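Local coordinates for protein capsid (Human calicivirus NLV/Boxer/2001/US, PDB 4RDL) that forms the protruding domain of the norovirus capsid, a dimer that binds histo-blood group antigen glycans such as the Lewis y tetrasaccharide, at residues 115-120 and 168-173; 134-139 and 155-160; 28-33 and 68-73; 75-80 and 162-167. All coordinates share one frame; numbering follows the deposited sequence.

One antiparallel sheet ties the four contacts together, an example of a receptor-binding surface on shared strands. Along the chain contact 3 closes first; contacts 1 and 4 then interlock, their segments alternating, and contact 2 is nested inside both. Contact 1 pairs strands 113-121 and 167-177 near the middle of the sheet. Contact 2, about 10 Å from it, lays a loop along the edge strand 133-139; contact 4, about 14 Å from contact 1, fixes that loop's end to strand 72-80, which starts in contact 3, about 24 Å from contact 4 (all centre to centre). Contact 1 holds His116 of the glycan pocket, and contacts 1, 2 and 3 touch the second subunit, so pocket and dimer interface share this sheet.

Contact 1 (115-120 and 168-173); sequences LHMTFV and VVLELT. With FUC (alpha-L-fucopyranose), chain C.
Thr118 and Glu171 exchange backbone hydrogen bonds as an antiparallel pair (Glu171 N to Thr118 O, 2.8 Å), and Val120 with Val169 repeats the exchange; toward the other end Thr173 N donates to His116 O at 2.9 Å. One side-chain bond joins them: the hydroxyls Thr118 OG1 and Thr173 OG1 meet at 2.7 Å; either may donate.

These are neighbouring strands, 113-121 and 167-177, of the antiparallel sheet in the P2 part of the norovirus protruding domain. Apolar packing fills the face bearing Met117, Phe119, Leu170 and Leu172. Bends at chi2 (-64°) and chi3 (-69°) fold Met117 back over the partner strand, with CE 3.7 Å from Leu170 CB and SD 3.7 Å from Leu172 CD1. Phe119 and Leu170 lie alongside one another, CB to CG 3.7 Å. On the other face Val120 CG2 and Val169 CG2 are squeezed to 3.4 Å, and Glu171 forms a salt bridge with Arg72 of the second subunit.

The glycan meets His116, whose ring leads away from the partner strand. Its CE1 edge faces fucose O2 in the ring plane at 3.3 Å, and galactose also touches it, while Ser176 holds NE2 by a hydrogen bond and Trp174 stacks on the imidazole.

Contact 2 (134-139 and 155-160); sequences GKVVIH and EDNNEL
His139 and Glu155 stack at one end of an edge-strand contact, in which the loop 155-160 lies along strand 133-139, the outermost strand on this side of the antiparallel sheet. Packing is closest here. The Glu155 carboxylate lies over one face of the imidazole, the two planes 12° apart, with Glu155 CD 3.3 Å from His139 CE1; its CG makes a CH-pi contact with the same ring. The glutamate chain reaches that face because it bends at chi2 (-57°). Next to it a nearly straight backbone bond joins Glu155 N to Val137 O at 2.9 Å, the one direct backbone-to-backbone hydrogen bond between loop and strand. Apolar cover comes from Leu160, whose CD2 meets Val136 CG2 crosswise at 4.0 Å; Val136 also packs against Leu154.

Along the middle of the contact, waters mediate much of the polar contact. One accepts from Val137 N and donates to Glu155 O (2.8 Å), another accepts from Lys135 N, with a weak bond to Glu159 O, and a third, at the histidine end, accepts from His139 N. Lys135 lies exposed and packs against Ser133 of the second subunit, while the Val137 side chain touches a bound fucose. The direct polar link on this side is weak and bent: Asn157 ND2 donates to Lys135 O at 130°. The amide's other arm closes an Asx turn: Asn157 OD1 accepts from Glu159 N at 2.9 Å.

Contact 3 (28-33 and 68-73); sequences RVPMLI and ACIARM
Two turns meet where the loop 28-33 faces the start of strand 72-80: the type II beta turn from Cys69 to Arg72, with Ile70 and Ala71 at its corners, and the inverse gamma turn centred on Pro30. Ile70 makes the principal approach. Its CG2, set opposite the backbone N by chi1 of -61°, sits squarely over the flat face of the peptide between Arg28 and Val29, 3.3 Å from Arg28 C and 3.4 Å from Val29 N. The Pro30 ring then slides past this side chain in the reverse direction, with Pro30 CD 4.0 Å from Ile70 CG2 and 3.7 Å from Ile70 O. Ala71, carrying the positive phi (64°) of the turn's third position, brings its CB to 3.7 Å from Arg28 O.

The junction is thus one of methyls and ring carbons against peptide groups, and the turns themselves are closed by weak bonds, Arg72 N to Cys69 O and Met31 N to Val29 O. Arg28 turns its charged end elsewhere: Asp109 forms a salt bridge with it, Leu185 O and Pro230 O accept from NH1, and Phe48 provides a cation-pi partner. Pro30 also packs on Arg72 of the second subunit, so the contact borders the dimer interface. One segment leads into the strand 35-38 sheet and the other into the glycan-binding sheet, a layout consistent with the P1-P2 junction of the calicivirus protruding domain.

Contact 4 (75-80 and 162-167); sequences GRIFNN and QFVGKE
Ile77 holds the turn of segment 162-167 to strand 72-80 through both of its backbone polar atoms. Its carbonyl O accepts from Gly165 N at 2.8 Å in a nearly straight bond (171°), and its N donates to Lys166 O at 3.1 Å. The turn closes on itself as well, with Lys166 N bonded to Phe163 O at 2.9 Å. Lys166 O has a second, weaker visitor in Arg76 CA, a C-H...O contact of 3.4 Å.

Arg76 adds the side-chain bond. The chain leaves with CG opposite the backbone N (chi1 -164°) and bends at chi3, so that NH1 reaches Gly165 O at 2.9 Å. The oxygen lies in the guanidinium plane, although the donor is tilted from the plane of the carbonyl. Glu167 CB sits over one face of the same guanidinium, but both carboxylate oxygens are hydrogen-bonded just outside the segments, OE2 in a salt bridge with Arg74 NE; OE1 lies 4.6 Å from Arg76 NH2, not in contact. Lys166 NZ is likewise satisfied elsewhere, in a salt bridge with Glu126.

Apolar atoms fill the inner side. The Ile77 side chain lies alongside that of Phe163, CD1 3.7 Å from Phe163 CB, and the Phe163 ring goes on to an edge-to-face stack with Phe119. Nearer the surface Val164 CG2 touches Asn79 CB at 3.9 Å. Gly165, with positive phi, occupies the third position of a type II beta turn from Phe163 to Lys166, which delivers the chain into strand 167-177 as the antiparallel neighbour of strand 72-80.

Contact 1 (115-120 and 168-173)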
loop_
_atom_site.group_PDB
_atom_site.type_symbol
_atom_site.label_atom_id
_atom_site.label_comp_id
_atom_site.label_asym_id
_atom_site.label_seq_id
_atom_site.Cartn_x
_atom_site.Cartn_y
_atom_site.Cartn_z
ATOM N N LEU A 115 18.962 -6.424 -0.579
ATOM C CA LEU A 115 17.781 -5.606 -0.810
ATOM C C LEU A 115 18.104 -4.540 -1.844
ATOM O O LEU A 115 18.926 -3.651 -1.598
ATOM C CB LEU A 115 17.330 -4.932 0.486
ATOM C CG LEU A 115 17.211 -5.841 1.714
ATOM C CD1 LEU A 115 16.921 -5.000 2.953
ATOM C CD2 LEU A 115 16.124 -6.901 1.500
ATOM N N HIS A 116 17.462 -4.635 -2.999
ATOM C CA HIS A 116 17.677 -3.665 -4.066
ATOM C C HIS A 116 16.612 -2.597 -3.949
ATOM O O HIS A 116 15.438 -2.841 -4.250
ATOM C CB HIS A 116 17.626 -4.352 -5.433
ATOM C CG HIS A 116 18.663 -5.418 -5.592
ATOM N ND1 HIS A 116 19.892 -5.177 -6.172
ATOM C CD2 HIS A 116 18.677 -6.714 -5.199
ATOM C CE1 HIS A 116 20.607 -6.288 -6.154
ATOM N NE2 HIS A 116 19.897 -7.232 -5.559
ATOM N N MET A 117 17.032 -1.421 -3.490
ATOM C CA MET A 117 16.110 -0.346 -3.151
ATOM C C MET A 117 16.088 0.718 -4.228
ATOM O O MET A 117 17.113 1.031 -4.845
ATOM C CB MET A 117 16.513 0.319 -1.828
ATOM C CG MET A 117 16.792 -0.638 -0.675
ATOM S SD MET A 117 15.368 -1.599 -0.139
ATOM C CE MET A 117 14.336 -0.354 0.615
ATOM N N THR A 118 14.916 1.297 -4.430
ATOM C CA THR A 118 14.797 2.516 -5.204
ATOM C C THR A 118 14.509 3.625 -4.203
ATOM O O THR A 118 13.788 3.406 -3.234
ATOM C CB THR A 118 13.673 2.397 -6.235
ATOM O OG1 THR A 118 14.072 1.472 -7.253
ATOM C CG2 THR A 118 13.375 3.744 -6.878
ATOM N N PHE A 119 15.073 4.811 -4.403
ATOM C CA PHE A 119 14.827 5.879 -3.445
ATOM C C PHE A 119 14.631 7.240 -4.090
ATOM O O PHE A 119 15.027 7.470 -5.238
ATOM C CB PHE A 119 15.922 5.947 -2.368
ATOM C CG PHE A 119 17.280 6.355 -2.885
ATOM C CD1 PHE A 119 17.607 7.698 -3.054
ATOM C CD2 PHE A 119 18.239 5.397 -3.180
ATOM C CE1 PHE A 119 18.858 8.066 -3.516
ATOM C CE2 PHE A 119 19.494 5.762 -3.631
ATOM C CZ PHE A 119 19.800 7.095 -3.803
ATOM N N VAL A 120 14.013 8.138 -3.329
ATOM C CA VAL A 120 13.842 9.521 -3.746
ATOM C C VAL A 120 14.125 10.454 -2.576
ATOM O O VAL A 120 13.823 10.131 -1.421
ATOM C CB VAL A 120 12.405 9.787 -4.262
ATOM C CG1 VAL A 120 12.144 9.011 -5.564
ATOM C CG2 VAL A 120 11.352 9.455 -3.205
ATOM N N VAL A 168 16.028 10.716 2.415
ATOM C CA VAL A 168 15.377 9.961 1.346
ATOM C C VAL A 168 14.364 8.977 1.908
ATOM O O VAL A 168 14.438 8.589 3.074
ATOM C CB VAL A 168 16.411 9.188 0.472
ATOM C CG1 VAL A 168 17.422 10.147 -0.167
ATOM C CG2 VAL A 168 17.128 8.093 1.278
ATOM N N VAL A 169 13.407 8.594 1.068
ATOM C CA VAL A 169 12.584 7.424 1.334
ATOM C C VAL A 169 12.965 6.336 0.339
ATOM O O VAL A 169 13.200 6.610 -0.851
ATOM C CB VAL A 169 11.078 7.746 1.282
ATOM C CG1 VAL A 169 10.683 8.610 2.465
ATOM C CG2 VAL A 169 10.701 8.417 -0.010
ATOM N N LEU A 170 13.082 5.113 0.846
ATOM C CA LEU A 170 13.521 3.977 0.045
ATOM C C LEU A 170 12.413 2.944 -0.018
ATOM O O LEU A 170 11.675 2.747 0.951
ATOM C CB LEU A 170 14.775 3.350 0.654
ATOM C CG LEU A 170 15.966 4.290 0.903
ATOM C CD1 LEU A 170 16.064 4.646 2.386
ATOM C CD2 LEU A 170 17.240 3.624 0.434
ATOM N N GLU A 171 12.292 2.294 -1.171
ATOM C CA GLU A 171 11.319 1.226 -1.341
ATOM C C GLU A 171 12.010 -0.012 -1.891
ATOM O O GLU A 171 12.951 0.080 -2.679
ATOM C CB GLU A 171 10.187 1.647 -2.270
ATOM C CG GLU A 171 9.031 0.655 -2.223
ATOM C CD GLU A 171 8.086 0.780 -3.392
ATOM O OE1 GLU A 171 7.189 -0.091 -3.505
ATOM O OE2 GLU A 171 8.234 1.740 -4.185
ATOM N N LEU A 172 11.537 -1.176 -1.470
ATOM C CA LEU A 172 12.110 -2.436 -1.911
ATOM C C LEU A 172 11.658 -2.771 -3.330
ATOM O O LEU A 172 10.498 -3.102 -3.560
ATOM C CB LEU A 172 11.706 -3.551 -0.945
ATOM C CG LEU A 172 12.343 -4.909 -1.246
ATOM C CD1 LEU A 172 13.867 -4.838 -1.133
ATOM C CD2 LEU A 172 11.777 -5.969 -0.307
ATOM N N THR A 173 12.577 -2.695 -4.285
ATOM C CA THR A 173 12.238 -2.971 -5.683
ATOM C C THR A 173 12.356 -4.455 -6.009
ATOM O O THR A 173 11.470 -5.039 -6.641
ATOM C CB THR A 173 13.117 -2.152 -6.636
ATOM O OG1 THR A 173 12.932 -0.766 -6.329
ATOM C CG2 THR A 173 12.745 -2.395 -8.096
HETATM C C1 FUC C . 22.836 -7.818 -8.603
HETATM C C2 FUC C . 23.047 -6.393 -8.900
HETATM C C3 FUC C . 24.028 -6.223 -9.994
HETATM C C4 FUC C . 23.648 -6.962 -11.227
HETATM C C5 FUC C . 23.318 -8.415 -10.939
HETATM C C6 FUC C . 22.805 -9.119 -12.136
HETATM O O2 FUC C . 23.504 -5.747 -7.746
HETATM O O3 FUC C . 24.227 -4.873 -10.269
HETATM O O4 FUC C . 22.551 -6.352 -11.816
HETATM O O5 FUC C . 22.396 -8.553 -9.853
#

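Contact 2 (134-139 and 155-160)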
loop_
_atom_site.group_PDB
_atom_site.type_symbol
_atom_site.label_atom_id
_atom_site.label_comp_id
_atom_site.label_asym_id
_atom_site.label_seq_id
_atom_site.Cartn_x
_atom_site.Cartn_y
_atom_site.Cartn_z
ATOM N N GLY A 134 17.213 7.679 -7.078
ATOM C CA GLY A 134 18.379 6.838 -7.219
ATOM C C GLY A 134 18.039 5.407 -6.872
ATOM O O GLY A 134 16.866 5.061 -6.692
ATOM N N LYS A 135 19.063 4.567 -6.795
ATOM C CA LYS A 135 18.881 3.186 -6.392
ATOM C C LYS A 135 20.121 2.754 -5.644
ATOM O O LYS A 135 21.195 3.344 -5.809
ATOM C CB LYS A 135 18.656 2.295 -7.605
ATOM C CG LYS A 135 19.788 2.365 -8.606
ATOM C CD LYS A 135 19.440 1.642 -9.889
ATOM C CE LYS A 135 19.302 0.148 -9.662
ATOM N NZ LYS A 135 19.184 -0.568 -10.965
ATOM N N VAL A 136 19.981 1.731 -4.813
ATOM C CA VAL A 136 21.095 1.282 -3.996
ATOM C C VAL A 136 20.806 -0.110 -3.457
ATOM O O VAL A 136 19.645 -0.499 -3.317
ATOM C CB VAL A 136 21.360 2.276 -2.840
ATOM C CG1 VAL A 136 20.254 2.220 -1.810
ATOM C CG2 VAL A 136 22.723 2.022 -2.196
ATOM N N VAL A 137 21.863 -0.867 -3.191
ATOM C CA VAL A 137 21.737 -2.184 -2.588
ATOM C C VAL A 137 22.047 -2.073 -1.099
ATOM O O VAL A 137 23.015 -1.409 -0.701
ATOM C CB VAL A 137 22.705 -3.190 -3.239
ATOM C CG1 VAL A 137 22.588 -4.552 -2.574
ATOM C CG2 VAL A 137 22.442 -3.281 -4.736
ATOM N N ILE A 138 21.211 -2.703 -0.281
ATOM C CA ILE A 138 21.453 -2.804 1.153
ATOM C C ILE A 138 21.498 -4.276 1.559
ATOM O O ILE A 138 20.529 -5.019 1.357
ATOM C CB ILE A 138 20.356 -2.071 1.962
ATOM C CG1 ILE A 138 20.319 -0.584 1.570
ATOM C CG2 ILE A 138 20.579 -2.235 3.471
ATOM C CD1 ILE A 138 19.214 0.196 2.247
ATOM N N HIS A 139 22.618 -4.693 2.135
ATOM C CA HIS A 139 22.756 -6.045 2.669
ATOM C C HIS A 139 22.034 -6.153 4.000
ATOM O O HIS A 139 22.301 -5.370 4.914
ATOM C CB HIS A 139 24.235 -6.368 2.909
ATOM C CG HIS A 139 25.051 -6.436 1.658
ATOM N ND1 HIS A 139 26.429 -6.517 1.674
ATOM C CD2 HIS A 139 24.688 -6.445 0.355
ATOM C CE1 HIS A 139 26.876 -6.574 0.431
ATOM N NE2 HIS A 139 25.842 -6.534 -0.389
ATOM N N GLU A 155 25.654 -0.224 -0.131
ATOM C CA GLU A 155 26.726 -0.594 -1.052
ATOM C C GLU A 155 27.032 0.587 -1.968
ATOM O O GLU A 155 26.123 1.199 -2.529
ATOM C CB GLU A 155 26.342 -1.832 -1.869
ATOM C CG GLU A 155 26.117 -3.057 -1.001
ATOM C CD GLU A 155 27.343 -3.383 -0.163
ATOM O OE1 GLU A 155 28.399 -3.676 -0.759
ATOM O OE2 GLU A 155 27.258 -3.315 1.085
ATOM N N ASP A 156 28.310 0.906 -2.125
ATOM C CA ASP A 156 28.685 2.026 -2.971
ATOM C C ASP A 156 28.509 1.663 -4.438
ATOM O O ASP A 156 29.133 0.730 -4.929
ATOM C CB ASP A 156 30.134 2.431 -2.693
ATOM C CG ASP A 156 30.545 3.702 -3.420
ATOM O OD1 ASP A 156 29.677 4.365 -4.026
ATOM O OD2 ASP A 156 31.747 4.041 -3.376
ATOM N N ASN A 157 27.650 2.400 -5.135
ATOM C CA ASN A 157 27.463 2.201 -6.569
ATOM C C ASN A 157 27.970 3.386 -7.384
ATOM O O ASN A 157 27.636 3.526 -8.560
ATOM C CB ASN A 157 25.995 1.918 -6.893
ATOM C CG ASN A 157 25.075 3.052 -6.484
ATOM O OD1 ASN A 157 25.523 4.163 -6.197
ATOM N ND2 ASN A 157 23.778 2.776 -6.456
ATOM N N ASN A 158 28.774 4.231 -6.741
ATOM C CA ASN A 158 29.379 5.402 -7.378
ATOM C C ASN A 158 28.372 6.490 -7.748
ATOM O O ASN A 158 28.700 7.435 -8.466
ATOM C CB ASN A 158 30.195 4.996 -8.608
ATOM C CG ASN A 158 31.400 4.145 -8.254
ATOM O OD1 ASN A 158 32.001 4.306 -7.192
ATOM N ND2 ASN A 158 31.762 3.233 -9.149
ATOM N N GLU A 159 27.149 6.365 -7.250
ATOM C CA GLU A 159 26.122 7.355 -7.546
ATOM C C GLU A 159 25.375 7.796 -6.289
ATOM O O GLU A 159 24.191 8.145 -6.343
ATOM C CB GLU A 159 25.172 6.820 -8.619
ATOM C CG GLU A 159 25.902 6.576 -9.941
ATOM C CD GLU A 159 25.061 5.887 -10.990
ATOM O OE1 GLU A 159 23.872 5.624 -10.727
ATOM O OE2 GLU A 159 25.594 5.603 -12.085
ATOM N N LEU A 160 26.081 7.788 -5.162
ATOM C CA LEU A 160 25.485 8.163 -3.879
ATOM C C LEU A 160 25.921 9.540 -3.393
ATOM O O LEU A 160 25.284 10.118 -2.516
ATOM C CB LEU A 160 25.810 7.122 -2.802
ATOM C CG LEU A 160 25.272 5.706 -3.019
ATOM C CD1 LEU A 160 25.729 4.772 -1.915
ATOM C CD2 LEU A 160 23.756 5.729 -3.107
HETATM O O HOH W 1 21.604 6.306 -7.552
HETATM O O HOH W 2 22.784 5.986 -6.023
HETATM O O HOH W 3 24.413 -0.073 -4.325
HETATM O O HOH W 4 24.915 -3.063 2.466
#

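Contact 3 (28-33 and 68-73)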
loop_
_atom_site.group_PDB
_atom_site.type_symbol
_atom_site.label_atom_id
_atom_site.label_comp_id
_atom_site.label_asym_id
_atom_site.label_seq_id
_atom_site.Cartn_x
_atom_site.Cartn_y
_atom_site.Cartn_z
ATOM N N ARG A 28 4.193 -8.414 3.750
ATOM C CA ARG A 28 5.659 -8.311 3.698
ATOM C C ARG A 28 6.186 -7.584 2.459
ATOM O O ARG A 28 7.319 -7.101 2.455
ATOM C CB ARG A 28 6.290 -9.698 3.785
ATOM C CG ARG A 28 6.048 -10.377 5.117
ATOM C CD ARG A 28 6.692 -11.751 5.146
ATOM N NE ARG A 28 8.138 -11.683 5.293
ATOM C CZ ARG A 28 8.971 -12.659 4.945
ATOM N NH1 ARG A 28 8.498 -13.767 4.373
ATOM N NH2 ARG A 28 10.274 -12.524 5.163
ATOM N N VAL A 29 5.380 -7.546 1.397
ATOM C CA VAL A 29 5.636 -6.693 0.233
ATOM C C VAL A 29 4.297 -6.090 -0.176
ATOM O O VAL A 29 3.250 -6.684 0.087
ATOM C CB VAL A 29 6.227 -7.480 -0.962
ATOM C CG1 VAL A 29 7.663 -7.912 -0.671
ATOM C CG2 VAL A 29 5.356 -8.682 -1.295
ATOM N N PRO A 30 4.310 -4.893 -0.780
ATOM C CA PRO A 30 3.048 -4.288 -1.221
ATOM C C PRO A 30 2.626 -4.858 -2.576
ATOM O O PRO A 30 2.879 -4.270 -3.632
ATOM C CB PRO A 30 3.391 -2.799 -1.298
ATOM C CG PRO A 30 4.839 -2.800 -1.670
ATOM C CD PRO A 30 5.450 -3.965 -0.926
ATOM N N MET A 31 1.996 -6.030 -2.524
ATOM C CA MET A 31 1.555 -6.756 -3.706
ATOM C C MET A 31 0.264 -7.452 -3.362
ATOM O O MET A 31 0.107 -7.953 -2.250
ATOM C CB MET A 31 2.561 -7.841 -4.102
ATOM C CG MET A 31 3.927 -7.364 -4.506
ATOM S SD MET A 31 3.899 -6.355 -5.990
ATOM C CE MET A 31 2.936 -7.336 -7.104
ATOM N N LEU A 32 -0.653 -7.511 -4.321
ATOM C CA LEU A 32 -1.871 -8.286 -4.126
ATOM C C LEU A 32 -1.548 -9.740 -3.768
ATOM O O LEU A 32 -0.576 -10.329 -4.258
ATOM C CB LEU A 32 -2.723 -8.249 -5.390
ATOM C CG LEU A 32 -3.382 -6.915 -5.727
ATOM C CD1 LEU A 32 -3.976 -6.979 -7.129
ATOM C CD2 LEU A 32 -4.444 -6.565 -4.698
ATOM N N ILE A 33 -2.382 -10.314 -2.912
ATOM C CA ILE A 33 -2.319 -11.742 -2.635
ATOM C C ILE A 33 -2.821 -12.529 -3.842
ATOM O O ILE A 33 -3.885 -12.222 -4.385
ATOM C CB ILE A 33 -3.155 -12.081 -1.393
ATOM C CG1 ILE A 33 -2.494 -11.475 -0.148
ATOM C CG2 ILE A 33 -3.319 -13.595 -1.255
ATOM C CD1 ILE A 33 -3.360 -11.477 1.085
ATOM N N ALA A 68 0.866 1.116 2.583
ATOM C CA ALA A 68 1.803 2.095 2.023
ATOM C C ALA A 68 3.159 2.102 2.735
ATOM O O ALA A 68 4.125 2.666 2.223
ATOM C CB ALA A 68 1.197 3.508 2.044
ATOM N N CYS A 69 3.247 1.461 3.895
ATOM C CA CYS A 69 4.499 1.440 4.641
ATOM C C CYS A 69 5.337 0.181 4.430
ATOM O O CYS A 69 6.480 0.110 4.874
ATOM C CB CYS A 69 4.216 1.598 6.138
ATOM S SG CYS A 69 3.412 3.162 6.541
ATOM N N ILE A 70 4.766 -0.830 3.785
ATOM C CA ILE A 70 5.409 -2.134 3.750
ATOM C C ILE A 70 6.709 -2.147 2.948
ATOM O O ILE A 70 6.738 -1.722 1.787
ATOM C CB ILE A 70 4.451 -3.202 3.186
ATOM C CG1 ILE A 70 3.199 -3.323 4.063
ATOM C CG2 ILE A 70 5.162 -4.553 3.068
ATOM C CD1 ILE A 70 2.095 -4.126 3.394
ATOM N N ALA A 71 7.773 -2.631 3.592
ATOM C CA ALA A 71 9.072 -2.838 2.953
ATOM C C ALA A 71 9.702 -1.538 2.472
ATOM O O ALA A 71 10.373 -1.498 1.447
ATOM C CB ALA A 71 8.966 -3.862 1.816
ATOM N N ARG A 72 9.482 -0.477 3.237
ATOM C CA ARG A 72 10.088 0.817 2.956
ATOM C C ARG A 72 11.021 1.224 4.081
ATOM O O ARG A 72 10.966 0.655 5.175
ATOM C CB ARG A 72 9.007 1.878 2.735
ATOM C CG ARG A 72 8.194 1.623 1.468
ATOM C CD ARG A 72 7.161 2.702 1.210
ATOM N NE ARG A 72 6.286 2.351 0.095
ATOM C CZ ARG A 72 6.322 2.926 -1.104
ATOM N NH1 ARG A 72 7.202 3.884 -1.361
ATOM N NH2 ARG A 72 5.471 2.541 -2.052
ATOM N N MET A 73 11.881 2.197 3.789
ATOM C CA MET A 73 12.772 2.801 4.773
ATOM C C MET A 73 12.786 4.302 4.567
ATOM O O MET A 73 12.415 4.804 3.501
ATOM C CB MET A 73 14.206 2.294 4.610
ATOM C CG MET A 73 14.370 0.785 4.561
ATOM S SD MET A 73 16.110 0.425 4.188
ATOM C CE MET A 73 16.056 -1.349 3.939
#

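Contact 4 (75-80 and 162-167)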
loop_
_atom_site.group_PDB
_atom_site.type_symbol
_atom_site.label_atom_id
_atom_site.label_comp_id
_atom_site.label_asym_id
_atom_site.label_seq_id
_atom_site.Cartn_x
_atom_site.Cartn_y
_atom_site.Cartn_z
ATOM N N GLY A 75 15.445 7.793 5.799
ATOM C CA GLY A 75 16.493 8.366 6.624
ATOM C C GLY A 75 17.454 9.223 5.842
ATOM O O GLY A 75 17.219 9.547 4.676
ATOM N N ARG A 76 18.554 9.585 6.494
ATOM C CA ARG A 76 19.528 10.493 5.903
ATOM C C ARG A 76 20.743 9.703 5.466
ATOM O O ARG A 76 21.311 8.940 6.243
ATOM C CB ARG A 76 19.927 11.583 6.896
ATOM C CG ARG A 76 20.626 12.768 6.240
ATOM C CD ARG A 76 20.744 13.959 7.213
ATOM N NE ARG A 76 19.436 14.365 7.726
ATOM C CZ ARG A 76 18.610 15.199 7.103
ATOM N NH1 ARG A 76 18.967 15.755 5.953
ATOM N NH2 ARG A 76 17.427 15.485 7.630
ATOM N N ILE A 77 21.131 9.877 4.211
ATOM C CA ILE A 77 22.306 9.191 3.688
ATOM C C ILE A 77 23.572 9.848 4.230
ATOM O O ILE A 77 23.687 11.077 4.260
ATOM C CB ILE A 77 22.292 9.161 2.143
ATOM C CG1 ILE A 77 21.173 8.219 1.674
ATOM C CG2 ILE A 77 23.640 8.706 1.588
ATOM C CD1 ILE A 77 20.949 8.192 0.169
ATOM N N PHE A 78 24.514 9.021 4.672
ATOM C CA PHE A 78 25.790 9.509 5.170
ATOM C C PHE A 78 26.964 8.833 4.489
ATOM O O PHE A 78 26.811 7.815 3.818
ATOM C CB PHE A 78 25.888 9.333 6.691
ATOM C CG PHE A 78 25.898 7.892 7.159
ATOM C CD1 PHE A 78 27.063 7.132 7.119
ATOM C CD2 PHE A 78 24.748 7.317 7.692
ATOM C CE1 PHE A 78 27.073 5.823 7.573
ATOM C CE2 PHE A 78 24.751 6.021 8.155
ATOM C CZ PHE A 78 25.913 5.264 8.093
ATOM N N ASN A 79 28.139 9.419 4.670
ATOM C CA ASN A 79 29.385 8.850 4.192
ATOM C C ASN A 79 30.399 9.079 5.289
ATOM O O ASN A 79 30.699 10.219 5.642
ATOM C CB ASN A 79 29.829 9.534 2.891
ATOM C CG ASN A 79 31.179 9.050 2.398
ATOM O OD1 ASN A 79 31.459 7.855 2.378
ATOM N ND2 ASN A 79 32.017 9.983 1.979
ATOM N N ASN A 80 30.895 7.989 5.858
ATOM C CA ASN A 80 31.837 8.073 6.961
ATOM C C ASN A 80 32.827 6.929 6.919
ATOM O O ASN A 80 32.448 5.776 6.730
ATOM C CB ASN A 80 31.090 8.046 8.290
ATOM C CG ASN A 80 32.020 8.155 9.478
ATOM O OD1 ASN A 80 32.627 7.172 9.900
ATOM N ND2 ASN A 80 32.135 9.356 10.027
ATOM N N GLN A 162 25.799 12.614 -4.438
ATOM C CA GLN A 162 24.902 13.759 -4.522
ATOM C C GLN A 162 23.845 13.698 -3.430
ATOM O O GLN A 162 23.165 14.692 -3.162
ATOM C CB GLN A 162 24.229 13.847 -5.896
ATOM C CG GLN A 162 23.213 12.749 -6.175
ATOM C CD GLN A 162 22.178 13.170 -7.212
ATOM O OE1 GLN A 162 21.539 14.216 -7.080
ATOM N NE2 GLN A 162 22.016 12.359 -8.249
ATOM N N PHE A 163 23.707 12.530 -2.805
ATOM C CA PHE A 163 22.673 12.332 -1.791
ATOM C C PHE A 163 23.187 12.386 -0.359
ATOM O O PHE A 163 22.401 12.342 0.587
ATOM C CB PHE A 163 21.938 11.007 -2.025
ATOM C CG PHE A 163 21.249 10.934 -3.352
ATOM C CD1 PHE A 163 20.117 11.697 -3.596
ATOM C CD2 PHE A 163 21.734 10.117 -4.358
ATOM C CE1 PHE A 163 19.472 11.650 -4.814
ATOM C CE2 PHE A 163 21.094 10.058 -5.588
ATOM C CZ PHE A 163 19.965 10.825 -5.817
ATOM N N VAL A 164 24.498 12.484 -0.190
ATOM C CA VAL A 164 25.056 12.557 1.153
ATOM C C VAL A 164 24.528 13.807 1.848
ATOM O O VAL A 164 24.615 14.913 1.315
ATOM C CB VAL A 164 26.596 12.532 1.148
ATOM C CG1 VAL A 164 27.138 12.819 2.538
ATOM C CG2 VAL A 164 27.089 11.177 0.646
ATOM N N GLY A 165 23.958 13.606 3.031
ATOM C CA GLY A 165 23.357 14.685 3.791
ATOM C C GLY A 165 21.880 14.884 3.511
ATOM O O GLY A 165 21.235 15.688 4.180
ATOM N N LYS A 166 21.341 14.155 2.532
ATOM C CA LYS A 166 19.948 14.329 2.129
ATOM C C LYS A 166 19.047 13.252 2.723
ATOM O O LYS A 166 19.451 12.096 2.853
ATOM C CB LYS A 166 19.801 14.278 0.606
ATOM C CG LYS A 166 20.764 15.158 -0.169
ATOM C CD LYS A 166 20.512 16.617 0.067
ATOM C CE LYS A 166 21.308 17.456 -0.938
ATOM N NZ LYS A 166 21.314 18.897 -0.593
ATOM N N GLU A 167 17.823 13.641 3.066
ATOM C CA GLU A 167 16.830 12.686 3.542
ATOM C C GLU A 167 16.122 12.039 2.365
ATOM O O GLU A 167 15.686 12.714 1.429
ATOM C CB GLU A 167 15.801 13.344 4.459
ATOM C CG GLU A 167 15.034 12.321 5.283
ATOM C CD GLU A 167 13.901 12.908 6.088
ATOM O OE1 GLU A 167 13.454 14.026 5.771
ATOM O OE2 GLU A 167 13.448 12.235 7.041
#